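Local atomic coordinates of putative uncharacterized protein (Sulfolobus solfataricus, PDB entry 3BQB), a protein that catalyses the magnesium-dependent dehydration of 2-dehydro-3-deoxy-D-arabinonate to 2,5-dioxopentanoate in pentose oxidation. Residues B[138-143]-B[163-168]; B[143-148]-B[254-259]. All blocks are in the same frame, centred on the assembly; numbering follows the deposited sequence.

In the fold
Strand 140-150 is the common element of the two contacts. One of its neighbours is strand 156-167, its hairpin partner, met in interaction 1; the other is strand 250-256, which arrives much later in the chain and is met in interaction 2. Both pairings are antiparallel. Along the sequence the segments alternate, 138-143, 143-148, 163-168 and 254-259, and Glu143 belongs to both contacts, whose centres lie about 12 Å apart. Within the FAH-family region this brings Glu143, Glu145 and Asp164 round one magnesium ion, with substrate-binding Thr256 close by. A second meeting point is Val259, packed against Arg168 and Leu141.

Interaction 1 (B[138-143]-B[163-168]). With MG (magnesium ion), chain F.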
loop_
_atom_site.group_PDB
_atom_site.type_symbol
_atom_site.label_atom_id
_atom_site.label_comp_id
_atom_site.label_asym_id
_atom_site.label_seq_id
_atom_site.Cartn_x
_atom_site.Cartn_y
_atom_site.Cartn_z
ATOM N N GLU B 138 1.050 -15.029 40.707
ATOM C CA GLU B 138 0.026 -15.385 41.689
ATOM C C GLU B 138 -0.499 -14.148 42.436
ATOM O O GLU B 138 -1.207 -14.281 43.439
ATOM C CB GLU B 138 0.568 -16.427 42.684
ATOM C CG GLU B 138 0.590 -17.874 42.147
ATOM C CD GLU B 138 1.832 -18.195 41.309
ATOM O OE1 GLU B 138 1.679 -18.753 40.195
ATOM O OE2 GLU B 138 2.963 -17.893 41.760
ATOM N N TRP B 139 -0.160 -12.955 41.951
ATOM C CA TRP B 139 -0.699 -11.717 42.509
ATOM C C TRP B 139 -0.623 -10.567 41.502
ATOM O O TRP B 139 0.244 -9.687 41.585
ATOM C CB TRP B 139 0.008 -11.355 43.817
ATOM C CG TRP B 139 -0.601 -10.176 44.502
ATOM C CD1 TRP B 139 -1.932 -9.919 44.661
ATOM C CD2 TRP B 139 0.095 -9.092 45.129
ATOM N NE1 TRP B 139 -2.109 -8.738 45.342
ATOM C CE2 TRP B 139 -0.881 -8.209 45.642
ATOM C CE3 TRP B 139 1.450 -8.779 45.305
ATOM C CZ2 TRP B 139 -0.548 -7.035 46.323
ATOM C CZ3 TRP B 139 1.784 -7.610 45.983
ATOM C CH2 TRP B 139 0.785 -6.753 46.484
ATOM N N THR B 140 -1.552 -10.603 40.547
ATOM C CA THR B 140 -1.695 -9.571 39.525
ATOM C C THR B 140 -2.864 -8.664 39.900
ATOM O O THR B 140 -3.959 -9.141 40.179
ATOM C CB THR B 140 -1.947 -10.204 38.133
ATOM O OG1 THR B 140 -0.795 -10.956 37.733
ATOM C CG2 THR B 140 -2.244 -9.142 37.081
ATOM N N LEU B 141 -2.620 -7.360 39.914
ATOM C CA LEU B 141 -3.645 -6.384 40.258
ATOM C C LEU B 141 -3.882 -5.426 39.097
ATOM O O LEU B 141 -2.930 -5.036 38.417
ATOM C CB LEU B 141 -3.225 -5.577 41.492
ATOM C CG LEU B 141 -3.150 -6.294 42.848
ATOM C CD1 LEU B 141 -2.820 -5.288 43.943
ATOM C CD2 LEU B 141 -4.446 -7.034 43.184
ATOM N N PRO B 142 -5.150 -5.034 38.865
ATOM C CA PRO B 142 -5.399 -3.935 37.944
ATOM C C PRO B 142 -5.056 -2.631 38.641
ATOM O O PRO B 142 -5.248 -2.516 39.853
ATOM C CB PRO B 142 -6.903 -4.025 37.683
ATOM C CG PRO B 142 -7.457 -4.599 38.929
ATOM C CD PRO B 142 -6.403 -5.554 39.442
ATOM N N GLU B 143 -4.524 -1.675 37.888
ATOM C CA GLU B 143 -4.236 -0.353 38.411
ATOM C C GLU B 143 -5.030 0.653 37.596
ATOM O O GLU B 143 -4.673 0.933 36.451
ATOM C CB GLU B 143 -2.746 -0.053 38.318
ATOM C CG GLU B 143 -1.880 -0.942 39.193
ATOM C CD GLU B 143 -0.399 -0.611 39.096
ATOM O OE1 GLU B 143 0.401 -1.314 39.746
ATOM O OE2 GLU B 143 -0.024 0.337 38.369
ATOM N N ASP B 163 -6.207 0.772 32.317
ATOM C CA ASP B 163 -5.903 -0.255 33.298
ATOM C C ASP B 163 -4.469 -0.719 33.065
ATOM O O ASP B 163 -4.166 -1.330 32.041
ATOM C CB ASP B 163 -6.870 -1.439 33.163
ATOM C CG ASP B 163 -6.661 -2.501 34.239
ATOM O OD1 ASP B 163 -5.820 -2.286 35.137
ATOM O OD2 ASP B 163 -7.343 -3.548 34.190
ATOM N N ASP B 164 -3.600 -0.407 34.021
ATOM C CA ASP B 164 -2.199 -0.812 33.987
ATOM C C ASP B 164 -2.085 -2.112 34.777
ATOM O O ASP B 164 -1.804 -2.099 35.973
ATOM C CB ASP B 164 -1.330 0.309 34.580
ATOM C CG ASP B 164 0.144 -0.054 34.684
ATOM O OD1 ASP B 164 0.581 -1.076 34.117
ATOM O OD2 ASP B 164 0.875 0.707 35.351
ATOM N N VAL B 165 -2.314 -3.231 34.093
ATOM C CA VAL B 165 -2.353 -4.545 34.740
ATOM C C VAL B 165 -0.934 -4.936 35.159
ATOM O O VAL B 165 -0.032 -4.996 34.320
ATOM C CB VAL B 165 -2.949 -5.640 33.813
ATOM C CG1 VAL B 165 -3.147 -6.948 34.577
ATOM C CG2 VAL B 165 -4.274 -5.187 33.203
ATOM N N SER B 166 -0.753 -5.207 36.452
ATOM C CA SER B 166 0.577 -5.354 37.049
ATOM C C SER B 166 0.742 -6.668 37.810
ATOM O O SER B 166 0.021 -6.916 38.775
ATOM C CB SER B 166 0.834 -4.193 38.008
ATOM O OG SER B 166 0.638 -2.952 37.356
ATOM N N ALA B 167 1.692 -7.501 37.380
ATOM C CA ALA B 167 2.082 -8.694 38.143
ATOM C C ALA B 167 2.968 -8.258 39.315
ATOM O O ALA B 167 4.195 -8.305 39.241
ATOM C CB ALA B 167 2.802 -9.691 37.262
ATOM N N ARG B 168 2.310 -7.842 40.394
ATOM C CA ARG B 168 2.955 -7.177 41.528
ATOM C C ARG B 168 3.932 -8.066 42.291
ATOM O O ARG B 168 4.875 -7.565 42.905
ATOM C CB ARG B 168 1.886 -6.674 42.500
ATOM C CG ARG B 168 0.954 -5.615 41.924
ATOM C CD ARG B 168 1.643 -4.278 41.759
ATOM N NE ARG B 168 2.416 -3.923 42.943
ATOM C CZ ARG B 168 1.898 -3.569 44.120
ATOM N NH1 ARG B 168 0.584 -3.506 44.311
ATOM N NH2 ARG B 168 2.709 -3.268 45.122
HETATM MG MG MG F . 0.953 2.393 36.871
#
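Glu143 and Asp164 bring two carboxylates side by side, OE2 of Glu143 3.2 Å from OD2 of Asp164, with their planes turned 71° apart. Both oxygens act as acceptors, with no hydrogen bond between them. Their closeness is probably offset by the magnesium ion, bound by Asp164 OD2 at 2.3 Å and approached by Glu143 OE2 at 2.7 Å, and by Lys182, which bonds to both oxygens; Lys118 pairs with Asp164 OD1. The two acids stand on neighbouring strands, 140-150 and 156-167, of a beta hairpin. Leu141 and Ser166 form an antiparallel hydrogen-bonded pair, and Asp164 N gives a nearly straight bond to Glu143 O. CG of Glu143 stands anti to its carbonyl carbon (chi1 -65°) and the chain runs on extended, carrying the carboxylate to Ser166, whose small hydroxyl lies beside OE1 and also bonds to Lys182. Further along, Thr140 sets its methyl CG2 against Val165 CG1, two beta-branched side chains in contact in the buried part of the hairpin. At the far end Trp139 offers a broad apolar surface: Arg168 CB lies over its six-membered ring, 3.8 Å from the centroid, while Trp139 CH2 sits over a face of the guanidinium.

Interaction 2 (B[143-148]-B[254-259]); sequences EPELAV and TGTAIV. With MG (magnesium ion), chain F.
The Glu145 carboxylate has the backbone of Gly255 over one of its faces: Gly255 N reaches OE2 at 2.7 Å from 71° out of the carboxylate plane. The other oxygen, OE1, binds the magnesium ion at 2.3 Å, while Thr253 OG1 also bonds to OE2, so polar partners at both oxygens fix the rotation of the group. Glycine suits position 255, because at its backbone angles a CB would press on the carbonyl oxygen of Thr254. CG of the puckered Pro144 ring meets Ile258 CB, 3.8 Å away, the two side chains crossing at about a right angle; Ile208 and Leu210 of strand 207-214 extend this apolar patch. The two strands that carry these residues, 140-150 and 250-256, run antiparallel, their short segments at 167°, as neighbours in the FAH-family catalytic region. Leu146 O accepts twice from one residue, from Thr254 N at 2.9 Å and Thr254 OG1 at 2.7 Å, and a water ties Leu146 N to Thr254 OG1 and Gly255 O. Threonine is equally apt at Thr256, a substrate-binding residue, since its two branches do different work. The hydroxyl, set anti to the backbone N by a chi1 of -167°, donates to Pro144 O at 3.0 Å, from above the carbonyl plane, and accepts a weak bond from Ile258 N, while CG2 packs 3.7 Å from CB of Glu143. A valine in its place would probably leave Pro144 O without this donor and the following loop less firmly held. Thr254 O, for its part, takes bonds from Ser82 OG and Gln236 NE2.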
loop_
_atom_site.group_PDB
_atom_site.type_symbol
_atom_site.label_atom_id
_atom_site.label_comp_id
_atom_site.label_asym_id
_atom_site.label_seq_id
_atom_site.Cartn_x
_atom_site.Cartn_y
_atom_site.Cartn_z
ATOM N N GLU B 143 -4.524 -1.675 37.888
ATOM C CA GLU B 143 -4.236 -0.353 38.411
ATOM C C GLU B 143 -5.030 0.653 37.596
ATOM O O GLU B 143 -4.673 0.933 36.451
ATOM C CB GLU B 143 -2.746 -0.053 38.318
ATOM C CG GLU B 143 -1.880 -0.942 39.193
ATOM C CD GLU B 143 -0.399 -0.611 39.096
ATOM O OE1 GLU B 143 0.401 -1.314 39.746
ATOM O OE2 GLU B 143 -0.024 0.337 38.369
ATOM N N PRO B 144 -6.128 1.180 38.171
ATOM C CA PRO B 144 -6.975 2.145 37.470
ATOM C C PRO B 144 -6.331 3.516 37.419
ATOM O O PRO B 144 -6.013 4.079 38.462
ATOM C CB PRO B 144 -8.238 2.184 38.333
ATOM C CG PRO B 144 -7.751 1.869 39.705
ATOM C CD PRO B 144 -6.643 0.881 39.521
ATOM N N GLU B 145 -6.141 4.049 36.216
ATOM C CA GLU B 145 -5.446 5.318 36.051
ATOM C C GLU B 145 -6.105 6.192 34.997
ATOM O O GLU B 145 -6.717 5.694 34.049
ATOM C CB GLU B 145 -3.987 5.066 35.657
ATOM C CG GLU B 145 -3.323 3.948 36.449
ATOM C CD GLU B 145 -1.818 3.881 36.292
ATOM O OE1 GLU B 145 -1.190 3.099 37.046
ATOM O OE2 GLU B 145 -1.256 4.604 35.441
ATOM N N LEU B 146 -5.978 7.502 35.181
ATOM C CA LEU B 146 -6.261 8.451 34.121
ATOM C C LEU B 146 -5.077 8.410 33.157
ATOM O O LEU B 146 -3.924 8.425 33.589
ATOM C CB LEU B 146 -6.417 9.865 34.685
ATOM C CG LEU B 146 -6.714 10.959 33.657
ATOM C CD1 LEU B 146 -8.106 10.773 33.080
ATOM C CD2 LEU B 146 -6.567 12.335 34.275
ATOM N N ALA B 147 -5.368 8.354 31.861
ATOM C CA ALA B 147 -4.336 8.394 30.827
ATOM C C ALA B 147 -4.598 9.545 29.869
ATOM O O ALA B 147 -5.749 9.925 29.643
ATOM C CB ALA B 147 -4.292 7.081 30.065
ATOM N N VAL B 148 -3.521 10.094 29.315
ATOM C CA VAL B 148 -3.615 11.171 28.333
ATOM C C VAL B 148 -3.047 10.726 26.989
ATOM O O VAL B 148 -2.065 9.982 26.935
ATOM C CB VAL B 148 -2.897 12.468 28.798
ATOM C CG1 VAL B 148 -3.683 13.129 29.913
ATOM C CG2 VAL B 148 -1.446 12.201 29.227
ATOM N N THR B 254 -1.084 7.867 33.994
ATOM C CA THR B 254 -0.521 8.813 34.962
ATOM C C THR B 254 -0.408 8.303 36.401
ATOM O O THR B 254 -0.137 9.085 37.310
ATOM C CB THR B 254 -1.325 10.135 34.954
ATOM O OG1 THR B 254 -2.651 9.904 35.450
ATOM C CG2 THR B 254 -1.400 10.694 33.544
ATOM N N GLY B 255 -0.593 7.001 36.602
ATOM C CA GLY B 255 -0.424 6.376 37.918
ATOM C C GLY B 255 -1.741 6.036 38.584
ATOM O O GLY B 255 -2.785 6.566 38.209
ATOM N N THR B 256 -1.690 5.139 39.567
ATOM C CA THR B 256 -2.885 4.709 40.298
ATOM C C THR B 256 -2.814 5.075 41.773
ATOM O O THR B 256 -1.731 5.299 42.312
ATOM C CB THR B 256 -3.097 3.183 40.204
ATOM O OG1 THR B 256 -4.411 2.858 40.674
ATOM C CG2 THR B 256 -2.046 2.408 41.030
ATOM N N ALA B 257 -3.987 5.131 42.409
ATOM C CA ALA B 257 -4.113 5.317 43.864
ATOM C C ALA B 257 -4.926 4.196 44.537
ATOM O O ALA B 257 -4.929 4.079 45.764
ATOM C CB ALA B 257 -4.740 6.673 44.162
ATOM N N ILE B 258 -5.606 3.376 43.740
ATOM C CA ILE B 258 -6.452 2.309 44.261
ATOM C C ILE B 258 -5.679 0.995 44.178
ATOM O O ILE B 258 -5.448 0.467 43.089
ATOM C CB ILE B 258 -7.789 2.219 43.481
ATOM C CG1 ILE B 258 -8.472 3.591 43.455
ATOM C CG2 ILE B 258 -8.714 1.174 44.107
ATOM C CD1 ILE B 258 -9.617 3.691 42.484
ATOM N N VAL B 259 -5.278 0.483 45.339
ATOM C CA VAL B 259 -4.429 -0.698 45.426
ATOM C C VAL B 259 -5.084 -1.766 46.295
ATOM O O VAL B 259 -4.989 -1.707 47.522
ATOM C CB VAL B 259 -3.049 -0.346 46.018
ATOM C CG1 VAL B 259 -2.122 -1.567 45.981
ATOM C CG2 VAL B 259 -2.438 0.842 45.271
HETATM MG MG MG F . 0.953 2.393 36.871
HETATM O O HOH W 1 -4.085 8.503 37.149
#